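Local coordinates for coiled-coil quantitatively-enriched protein 1 (Schizosaccharomyces pombe, PDB 7CUJ) that links telomeres to the meiotic centrosome during bouquet formation and is required for telomere length regulation and chromosome segregation, at residues L55-A60 and V234-V239. Residues are numbered along the deposited sequence; the frame is centred on the assembly and turned at random.
Sequences LFIQSA and VNIVGV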
# COMPACT_ATOMS: atom_id res chain seq x y z
N LEU A 55 -2.56 -12.43 7.00
CA LEU A 55 -3.23 -11.51 7.91
C LEU A 55 -4.51 -10.98 7.27
O LEU A 55 -5.51 -10.79 7.96
CB LEU A 55 -2.26 -10.38 8.29
CG LEU A 55 -2.84 -9.30 9.21
CD1 LEU A 55 -3.19 -9.87 10.59
CD2 LEU A 55 -1.89 -8.12 9.33
N PHE A 56 -4.47 -10.75 5.95
CA PHE A 56 -5.65 -10.34 5.20
C PHE A 56 -6.73 -11.41 5.32
O PHE A 56 -7.88 -11.10 5.60
CB PHE A 56 -5.32 -10.11 3.72
CG PHE A 56 -6.55 -9.93 2.87
CD1 PHE A 56 -7.25 -8.73 2.86
CD2 PHE A 56 -7.05 -10.98 2.10
CE1 PHE A 56 -8.40 -8.58 2.10
CE2 PHE A 56 -8.20 -10.83 1.34
CZ PHE A 56 -8.87 -9.63 1.34
N ILE A 57 -6.33 -12.67 5.11
CA ILE A 57 -7.25 -13.79 5.16
C ILE A 57 -7.85 -13.92 6.56
O ILE A 57 -9.06 -14.13 6.69
CB ILE A 57 -6.57 -15.08 4.66
CG1 ILE A 57 -6.36 -15.03 3.14
CG2 ILE A 57 -7.35 -16.32 5.08
CD1 ILE A 57 -5.33 -16.02 2.62
N GLN A 58 -7.01 -13.76 7.59
CA GLN A 58 -7.45 -13.89 8.97
C GLN A 58 -8.50 -12.83 9.28
O GLN A 58 -9.54 -13.14 9.85
CB GLN A 58 -6.26 -13.81 9.94
CG GLN A 58 -6.64 -14.11 11.39
CD GLN A 58 -7.25 -15.48 11.56
OE1 GLN A 58 -6.60 -16.51 11.31
NE2 GLN A 58 -8.50 -15.52 11.97
N SER A 59 -8.21 -11.58 8.89
CA SER A 59 -9.10 -10.45 9.10
C SER A 59 -10.44 -10.67 8.42
O SER A 59 -11.47 -10.28 8.96
CB SER A 59 -8.46 -9.18 8.60
OG SER A 59 -7.19 -8.98 9.19
N ALA A 60 -10.41 -11.27 7.22
CA ALA A 60 -11.61 -11.53 6.44
C ALA A 60 -12.46 -12.60 7.15
O ALA A 60 -13.68 -12.47 7.24
CB ALA A 60 -11.24 -11.92 5.04
N VAL A 234 -4.42 -17.41 -4.13
CA VAL A 234 -4.51 -16.32 -5.09
C VAL A 234 -5.97 -16.09 -5.47
O VAL A 234 -6.42 -14.94 -5.52
CB VAL A 234 -3.59 -16.56 -6.30
CG1 VAL A 234 -3.97 -15.73 -7.52
CG2 VAL A 234 -2.13 -16.33 -5.95
N ASN A 235 -6.72 -17.18 -5.70
CA ASN A 235 -8.08 -17.11 -6.20
C ASN A 235 -9.05 -16.59 -5.14
O ASN A 235 -9.89 -15.74 -5.45
CB ASN A 235 -8.53 -18.43 -6.83
CG ASN A 235 -7.93 -18.66 -8.20
OD1 ASN A 235 -7.83 -17.74 -9.00
ND2 ASN A 235 -7.51 -19.89 -8.47
N ILE A 236 -8.94 -17.10 -3.90
CA ILE A 236 -9.85 -16.70 -2.83
C ILE A 236 -9.63 -15.23 -2.46
O ILE A 236 -10.58 -14.55 -2.07
CB ILE A 236 -9.80 -17.64 -1.60
CG1 ILE A 236 -8.46 -17.57 -0.86
CG2 ILE A 236 -10.16 -19.07 -1.99
CD1 ILE A 236 -8.44 -18.30 0.46
N VAL A 237 -8.39 -14.75 -2.59
CA VAL A 237 -8.08 -13.35 -2.32
C VAL A 237 -8.64 -12.49 -3.45
O VAL A 237 -9.28 -11.48 -3.20
CB VAL A 237 -6.56 -13.12 -2.13
CG1 VAL A 237 -6.22 -11.63 -2.12
CG2 VAL A 237 -6.04 -13.80 -0.88
N GLY A 238 -8.38 -12.93 -4.70
CA GLY A 238 -8.81 -12.21 -5.89
C GLY A 238 -10.32 -12.00 -5.91
O GLY A 238 -10.79 -10.89 -6.16
N VAL A 239 -11.07 -13.08 -5.64
CA VAL A 239 -12.52 -13.06 -5.69
C VAL A 239 -13.05 -12.10 -4.63
O VAL A 239 -13.89 -11.25 -4.92
CB VAL A 239 -13.11 -14.48 -5.54
CG1 VAL A 239 -14.61 -14.47 -5.26
CG2 VAL A 239 -12.81 -15.36 -6.74
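A helix-helix contact in the helical part of this fragment of the longer Ccq1 protein, which also holds a six-stranded parallel sheet, joins helix 47-65 to helix 232-243 through Phe-56, Ile-57, Ile-236 and Val-237. It is a worked example of two helices meeting through the ends of their side chains: the axes of the short segments 55-60 and 234-239 come no closer than 11.3 Å and cross at 57°, and no hydrogen bond joins the two segments. The backbones draw nearest at Ile-57 and Val-237, with CA atoms 7.5 Å apart.

Val-237 serves both neighbours by dividing its branches. Its CG1 lies anti to the backbone N (chi1 169°) and meets the Phe-56 ring, while CG2, beside that nitrogen, faces the end of Ile-57. On the facing helix, the CB of Phe-56 points across the contact, and CE2 of its ring comes obliquely to within 4.1 Å of Val-237 CG1. The ring also meets Phe-33 edge to face, and touches Leu-29 and Val-30 of helix 20-32; Ile-37 of helix 34-41 touches both Phe-56 and Val-237. Helix 217-223 adds Ile-217 against Ile-57, and Ala-220 and Ile-221 against Ile-236, placing this largely buried contact among apolar side chains of three other helices.

Ile-57 starts out alongside the other helix, but its extended chi2 (162°) carries the terminal methyl over to it. That CD1 sits 4.4 Å from Ile-236 CD1, a methyl-to-methyl touch, and 4.2 Å from CG2 of Val-237.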